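Long-range contacts in peptidoglycan N-acetylglucosamine deacetylase (Agathobacter rectalis, PDB 5JMU), which probably removes acetyl groups from N-acetylglucosamine residues of peptidoglycan, this chain being the zinc-binding NodB-type catalytic domain of a longer membrane protein: residues 154-159 with 183-188; 159-164 with 189-194; 73-78 with 109-114. One frame throughout, in Å; residues are numbered along the deposited sequence.

How the contacts relate
Following the chain from the N terminus, contact 3 closes first: after strand 72-77 the chain passes through helices 82-85 and 89-107 and returns to bridge it with the short strand 113-114. Contacts 1 and 2 come later and on the opposite side of the chain's centre. They cross, because the loop between strand 152-153 and helix 164-175 meets first the end of strand 180-186 and then helix 190-193. They share Pro159 and touch where Ser192 of helix 190-193 bonds to Asp156 and Gln185 of contact 1. Contacts 1 and 3 do not touch, yet both reach the same parallel sheet; contact 3 supplies the zinc ligand His76, and His186 of contact 1 lies close to the same ion.

Contact 1: residues 154-159 with 183-188; sequences SGDANP and VLQHDI
Asp156 holds His186 at two points, by its imidazole and by its main chain, beside the zinc site of the NodB homology domain, near the C-terminal end of strand 180-186 of the parallel sheet. His186 ND1 donates to Asp156 OD1 at 2.8 Å, approaching on the syn side but 30° out of the carboxylate plane. The backbone N of His186 bonds to the syn lone pair of Asp156 OD2, also at 2.8 Å. With both oxygens engaged, the carboxylate and the ring constrain each other's rotation. OD2 is further bonded to Ser192 OG, which also meets Gln185 NE2. Asp156 lies in a type I turn running from Gly155 to Asn158. Ahead of it Ser154 makes an ST turn: its OG accepts from Asp156 N and gives its proton to Leu184 O (OG to O 2.8 Å), in the carbonyl plane. That position of OG, folded over the main chain between N and C (chi1 65°), serves both bonds. Water 1 adds a bridge from Ser154 N to Leu184 O. Outward, Ser154 CB packs on Gln185 CG at 3.7 Å, and Ala157 CB approaches the His186 ring obliquely, 3.9 Å from CE1.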
# COMPACT_ATOMS: atom_id res chain seq x y z
N SER A 154 0.93 -7.47 -9.15
CA SER A 154 2.13 -7.36 -9.98
C SER A 154 2.87 -8.68 -10.08
O SER A 154 3.77 -8.81 -10.90
CB SER A 154 3.08 -6.32 -9.39
OG SER A 154 3.52 -6.80 -8.13
N GLY A 155 2.50 -9.66 -9.26
CA GLY A 155 3.20 -10.92 -9.20
C GLY A 155 4.53 -10.84 -8.47
O GLY A 155 5.27 -11.81 -8.50
N ASP A 156 4.84 -9.71 -7.82
CA ASP A 156 6.18 -9.53 -7.26
C ASP A 156 6.30 -10.06 -5.83
O ASP A 156 7.34 -9.91 -5.22
CB ASP A 156 6.63 -8.05 -7.34
CG ASP A 156 5.98 -7.14 -6.29
OD1 ASP A 156 5.14 -7.58 -5.50
OD2 ASP A 156 6.35 -5.94 -6.29
N ALA A 157 5.26 -10.71 -5.33
CA ALA A 157 5.30 -11.26 -3.98
C ALA A 157 5.70 -12.73 -3.97
O ALA A 157 5.90 -13.31 -2.91
CB ALA A 157 3.94 -11.07 -3.30
N ASN A 158 5.83 -13.34 -5.15
CA ASN A 158 6.15 -14.77 -5.24
C ASN A 158 7.52 -15.09 -4.64
O ASN A 158 8.50 -14.36 -4.87
CB ASN A 158 6.08 -15.26 -6.69
N PRO A 159 7.60 -16.18 -3.87
CA PRO A 159 8.83 -16.60 -3.19
C PRO A 159 10.01 -16.79 -4.17
O PRO A 159 11.16 -16.58 -3.79
CB PRO A 159 8.43 -17.93 -2.53
CG PRO A 159 7.12 -18.33 -3.17
CD PRO A 159 6.46 -17.08 -3.61
N VAL A 183 -2.77 -0.97 -7.65
CA VAL A 183 -1.71 -1.93 -7.99
C VAL A 183 -0.87 -2.23 -6.75
O VAL A 183 -0.47 -1.25 -6.07
CB VAL A 183 -0.80 -1.34 -9.06
CG1 VAL A 183 0.36 -2.37 -9.45
CG2 VAL A 183 -1.62 -0.94 -10.31
N LEU A 184 -0.64 -3.50 -6.45
CA LEU A 184 0.26 -3.88 -5.37
C LEU A 184 1.65 -4.18 -5.88
O LEU A 184 1.81 -5.13 -6.65
CB LEU A 184 -0.27 -5.14 -4.65
CG LEU A 184 0.61 -5.84 -3.60
CD1 LEU A 184 0.86 -4.85 -2.42
CD2 LEU A 184 -0.07 -7.09 -3.08
N GLN A 185 2.64 -3.40 -5.48
CA GLN A 185 4.04 -3.76 -5.64
C GLN A 185 4.75 -3.62 -4.29
O GLN A 185 4.18 -3.09 -3.31
CB GLN A 185 4.77 -2.89 -6.67
CG GLN A 185 4.30 -3.12 -8.11
CD GLN A 185 4.96 -2.13 -9.05
OE1 GLN A 185 4.39 -1.06 -9.37
NE2 GLN A 185 6.18 -2.46 -9.51
N HIS A 186 6.01 -4.04 -4.24
CA HIS A 186 6.79 -3.96 -3.03
C HIS A 186 8.06 -3.21 -3.35
O HIS A 186 8.87 -3.71 -4.16
CB HIS A 186 7.12 -5.37 -2.51
CG HIS A 186 5.91 -6.13 -2.02
ND1 HIS A 186 4.99 -6.71 -2.87
CD2 HIS A 186 5.47 -6.39 -0.76
CE1 HIS A 186 4.04 -7.29 -2.16
NE2 HIS A 186 4.30 -7.12 -0.88
N ASP A 187 8.29 -2.06 -2.72
CA ASP A 187 9.50 -1.30 -3.11
C ASP A 187 10.80 -1.85 -2.51
O ASP A 187 11.89 -1.33 -2.80
CB ASP A 187 9.37 0.22 -2.81
CG ASP A 187 9.09 0.55 -1.34
OD1 ASP A 187 8.21 -0.09 -0.74
OD2 ASP A 187 9.70 1.51 -0.78
N ILE A 188 10.70 -2.93 -1.72
CA ILE A 188 11.90 -3.63 -1.27
C ILE A 188 12.42 -4.64 -2.29
O ILE A 188 13.46 -5.27 -2.06
CB ILE A 188 11.63 -4.37 0.06
CG1 ILE A 188 10.42 -5.29 -0.09
CG2 ILE A 188 11.47 -3.36 1.20
CD1 ILE A 188 10.40 -6.40 0.98
O HOH W 1 1.13 -8.16 -6.52

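Contact 2: residues 159-164 with 189-194; sequences PKPIST and KEFSVN
Pro161 is the first residue of the loop 159-164 to meet Phe191, an aromatic of the short helix 190-193 near the surface of the NodB homology domain. The pyrrolidine carbon CB of Pro161 comes obliquely to the ring, 3.6 Å from Phe191 CE1. At Ile162 the main chain and the side chain both take part. Its carbonyl oxygen lies over one face of the ring, displaced toward the rim, so that Ile162 O is 3.1 Å from Phe191 CD2. Its side chain crosses that of Phe191 at about a right angle and lays CG1 3.8 Å from Phe191 CE2. Val167 of helix 164-175 touches both side chains, while Ser192 CB sits above the opposite face of the ring. The CB of Phe191 already points to the loop, and CG between the backbone N and C (chi1 69°) sets the ring under Ile162 O.

Ser163 occupies the N-cap position of helix 164-175. Its side chain caps a backbone N beyond the segment, and its own N is bonded to Gln166 OE1. Thr164, at the start of that helix, supplies the direct hydrogen bond between the segments: OG1 donates to Phe191 O at 2.7 Å, along a lone pair in the carbonyl plane. Water 2 then donates to Thr164 OG1 and accepts from Asn194 ND2, while the methyl CG2 of Thr164 lies 3.7 Å from Asn194 O.

The contact therefore joins the start of helix 164-175 and the loop before it to the short helix 190-193, by a ring with a loop carbonyl over one face and a hydroxyl that donates to a carbonyl and accepts from water. One polar atom goes unmatched: Ile162 N is buried by the contact and has no partner in the model, probably at some energetic cost.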
# COMPACT_ATOMS: atom_id res chain seq x y z
N PRO A 159 7.60 -16.18 -3.87
CA PRO A 159 8.83 -16.60 -3.19
C PRO A 159 10.01 -16.79 -4.17
O PRO A 159 11.16 -16.58 -3.79
CB PRO A 159 8.43 -17.93 -2.53
CG PRO A 159 7.12 -18.33 -3.17
CD PRO A 159 6.46 -17.08 -3.61
N LYS A 160 9.72 -17.18 -5.40
CA LYS A 160 10.69 -17.11 -6.48
C LYS A 160 10.38 -15.85 -7.28
O LYS A 160 9.26 -15.72 -7.79
CB LYS A 160 10.60 -18.33 -7.39
N PRO A 161 11.34 -14.92 -7.37
CA PRO A 161 11.08 -13.65 -8.08
C PRO A 161 10.81 -13.87 -9.56
O PRO A 161 11.32 -14.82 -10.14
CB PRO A 161 12.39 -12.87 -7.90
CG PRO A 161 13.09 -13.55 -6.74
CD PRO A 161 12.73 -14.98 -6.88
N ILE A 162 10.01 -12.99 -10.16
CA ILE A 162 9.81 -13.01 -11.60
C ILE A 162 10.68 -11.90 -12.18
O ILE A 162 11.33 -11.15 -11.43
CB ILE A 162 8.32 -12.83 -11.97
CG1 ILE A 162 7.77 -11.54 -11.36
CG2 ILE A 162 7.54 -14.03 -11.47
CD1 ILE A 162 6.33 -11.21 -11.78
N SER A 163 10.71 -11.78 -13.50
CA SER A 163 11.54 -10.77 -14.09
C SER A 163 10.87 -9.40 -14.06
O SER A 163 9.65 -9.26 -13.88
CB SER A 163 11.87 -11.13 -15.53
OG SER A 163 10.72 -10.97 -16.34
N THR A 164 11.71 -8.38 -14.23
CA THR A 164 11.19 -7.04 -14.36
C THR A 164 10.16 -6.96 -15.48
O THR A 164 9.08 -6.35 -15.31
CB THR A 164 12.32 -6.04 -14.60
OG1 THR A 164 13.09 -5.94 -13.40
CG2 THR A 164 11.75 -4.62 -14.92
N LYS A 189 11.72 -4.80 -3.41
CA LYS A 189 12.15 -5.70 -4.46
C LYS A 189 12.68 -4.94 -5.66
O LYS A 189 11.88 -4.33 -6.41
CB LYS A 189 10.98 -6.58 -4.89
CG LYS A 189 10.48 -7.35 -3.70
CD LYS A 189 9.47 -8.40 -4.05
CE LYS A 189 9.08 -9.26 -2.83
NZ LYS A 189 10.26 -9.84 -2.20
N GLU A 190 14.00 -5.00 -5.85
CA GLU A 190 14.66 -4.27 -6.90
C GLU A 190 14.01 -4.52 -8.29
O GLU A 190 13.75 -3.58 -9.05
CB GLU A 190 16.13 -4.64 -6.92
CG GLU A 190 16.90 -3.70 -7.77
CD GLU A 190 18.38 -4.06 -7.80
OE1 GLU A 190 18.76 -5.17 -7.36
OE2 GLU A 190 19.15 -3.22 -8.27
N PHE A 191 13.73 -5.79 -8.62
CA PHE A 191 13.22 -6.10 -9.96
C PHE A 191 11.86 -5.45 -10.20
O PHE A 191 11.47 -5.15 -11.34
CB PHE A 191 13.15 -7.62 -10.19
CG PHE A 191 12.07 -8.32 -9.37
CD1 PHE A 191 12.34 -8.79 -8.10
CD2 PHE A 191 10.78 -8.50 -9.88
CE1 PHE A 191 11.37 -9.46 -7.35
CE2 PHE A 191 9.79 -9.14 -9.14
CZ PHE A 191 10.07 -9.60 -7.85
N SER A 192 11.12 -5.22 -9.12
CA SER A 192 9.77 -4.70 -9.25
C SER A 192 9.86 -3.17 -9.33
O SER A 192 9.14 -2.52 -10.11
CB SER A 192 8.90 -5.16 -8.05
OG SER A 192 7.54 -4.70 -8.22
N VAL A 193 10.71 -2.57 -8.50
CA VAL A 193 10.96 -1.14 -8.61
C VAL A 193 11.37 -0.78 -10.04
O VAL A 193 10.94 0.24 -10.60
CB VAL A 193 12.05 -0.67 -7.61
CG1 VAL A 193 12.57 0.74 -7.94
CG2 VAL A 193 11.47 -0.75 -6.16
N ASN A 194 12.17 -1.65 -10.63
CA ASN A 194 12.74 -1.34 -11.95
C ASN A 194 11.68 -1.43 -13.06
O ASN A 194 11.94 -1.04 -14.20
CB ASN A 194 13.91 -2.28 -12.27
CG ASN A 194 15.17 -1.91 -11.50
OD1 ASN A 194 15.25 -0.83 -10.90
ND2 ASN A 194 16.17 -2.80 -11.55
O HOH W 2 15.63 -5.18 -13.35

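Contact 3: residues 73-78 with 109-114; sequences VAIHSA and NDASII. With ZN (zinc ion), chain C.
This contact joins the zinc-binding strand 72-77 to strand 113-114, the two ends of a beta-alpha-beta crossover whose connection includes helix 89-107, in the polysaccharide deacetylase domain. The strands run parallel and meet at a single bridge, Ile75 with Ile114. Ile75 N donates to Ile113 O at 3.0 Å, nearly straight (163°) and in the carbonyl plane. Along the same edge, Ile75 also pairs with the backbone of Arg115, while Ile114 CA comes close to Ile75 O (3.2 Å) in a CA-H...O contact. Farther back, where the chains have separated, water 3 takes over: it donates to Val73 O and accepts from Ser112 N.

Apolar side chains pack around the bridge. Ile75 CG1, anti to the carbonyl carbon (chi1 -65°), is carried toward the loop and packs on Ala111 CB at 3.6 Å, with CD1 resting on the same methyl. Its CB meets the CG2 branch of Ile114 at 3.8 Å, whereas the longer branch of Ile114 leads away. Met99, Asn100 and Ile103 of helix 89-107 also lie against Ile75. Ala74 is turned to the other side of the strand; its CB lies against the carbonyl oxygen of Ile113 (CB to O 3.1 Å), with Ile113 CB farther off at 4.1 Å, and Phe51 of strand 49-53 touches both residues.

His76 turns its CB away from strand 113-114, and its imidazole carries NE2 to the zinc ion. Its ND1 is hydrogen-bonded to Arg115 O, a second-shell bond that fixes the turn of the ring. Asp28 and His80 complete the protein part of the site, the Asp-His-His set of this deacetylase family. Three waters fill the rest of a six-atom shell, in which His76 NE2 binds the zinc ion at 2.1 Å.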
# COMPACT_ATOMS: atom_id res chain seq x y z
N VAL A 73 1.80 8.64 2.60
CA VAL A 73 2.46 7.72 3.52
C VAL A 73 1.40 7.09 4.40
O VAL A 73 0.62 7.80 5.09
CB VAL A 73 3.51 8.49 4.36
CG1 VAL A 73 4.07 7.55 5.48
CG2 VAL A 73 4.61 8.95 3.45
N ALA A 74 1.31 5.76 4.32
CA ALA A 74 0.27 5.00 5.00
C ALA A 74 0.92 3.87 5.84
O ALA A 74 2.10 3.56 5.67
CB ALA A 74 -0.71 4.43 3.98
N ILE A 75 0.15 3.27 6.74
CA ILE A 75 0.70 2.23 7.60
C ILE A 75 0.59 0.84 7.02
O ILE A 75 -0.46 0.52 6.52
CB ILE A 75 -0.04 2.24 8.95
CG1 ILE A 75 0.24 3.57 9.66
CG2 ILE A 75 0.45 1.06 9.84
CD1 ILE A 75 -0.60 3.81 10.96
N HIS A 76 1.67 0.04 7.08
CA HIS A 76 1.57 -1.41 6.80
C HIS A 76 1.73 -2.13 8.15
O HIS A 76 0.77 -2.71 8.68
CB HIS A 76 2.62 -1.81 5.77
CG HIS A 76 2.43 -3.18 5.15
ND1 HIS A 76 1.19 -3.72 4.88
CD2 HIS A 76 3.35 -4.06 4.70
CE1 HIS A 76 1.37 -4.92 4.31
NE2 HIS A 76 2.67 -5.16 4.21
N SER A 77 2.90 -2.00 8.74
CA SER A 77 3.14 -2.60 10.06
C SER A 77 4.54 -2.24 10.55
O SER A 77 5.46 -2.18 9.75
CB SER A 77 3.01 -4.14 9.98
OG SER A 77 3.52 -4.73 11.17
N ALA A 78 4.70 -1.96 11.83
CA ALA A 78 6.06 -1.66 12.29
C ALA A 78 6.94 -2.89 12.17
O ALA A 78 8.04 -2.82 11.60
CB ALA A 78 6.05 -1.12 13.76
N ASN A 109 2.87 14.39 10.53
CA ASN A 109 1.44 14.07 10.49
C ASN A 109 1.18 12.61 10.85
O ASN A 109 2.00 11.76 10.59
CB ASN A 109 0.88 14.32 9.09
CG ASN A 109 1.02 15.75 8.67
OD1 ASN A 109 0.54 16.65 9.34
ND2 ASN A 109 1.70 15.97 7.55
N ASP A 110 -0.00 12.35 11.38
CA ASP A 110 -0.46 10.97 11.56
C ASP A 110 -0.90 10.38 10.24
O ASP A 110 -1.34 11.09 9.35
CB ASP A 110 -1.64 10.89 12.51
CG ASP A 110 -1.31 11.42 13.86
OD1 ASP A 110 -0.45 10.82 14.53
OD2 ASP A 110 -1.91 12.44 14.24
N ALA A 111 -0.85 9.06 10.16
CA ALA A 111 -1.37 8.35 8.99
C ALA A 111 -2.87 8.29 9.05
O ALA A 111 -3.45 8.29 10.15
CB ALA A 111 -0.80 6.91 8.91
N SER A 112 -3.52 8.24 7.88
CA SER A 112 -4.97 8.09 7.77
C SER A 112 -5.45 6.76 7.16
O SER A 112 -6.62 6.43 7.29
CB SER A 112 -5.55 9.21 6.90
OG SER A 112 -5.35 10.50 7.50
N ILE A 113 -4.54 6.07 6.48
CA ILE A 113 -4.85 4.90 5.68
C ILE A 113 -3.87 3.81 6.09
O ILE A 113 -2.71 4.10 6.39
CB ILE A 113 -4.69 5.18 4.14
CG1 ILE A 113 -5.46 6.46 3.75
CG2 ILE A 113 -5.21 3.95 3.30
CD1 ILE A 113 -5.31 6.88 2.25
N ILE A 114 -4.36 2.57 6.11
CA ILE A 114 -3.51 1.42 6.38
C ILE A 114 -3.71 0.34 5.33
O ILE A 114 -4.69 0.35 4.57
CB ILE A 114 -3.77 0.81 7.80
CG1 ILE A 114 -5.07 -0.00 7.81
CG2 ILE A 114 -3.85 1.90 8.84
CD1 ILE A 114 -5.21 -0.87 9.10
ZN ZN C . 3.76 -6.78 3.46
O HOH W 3 -2.18 7.89 5.36
O HOH W 4 2.96 -6.55 1.58
O HOH W 5 4.78 -8.41 2.57
O HOH W 6 2.14 -8.18 3.84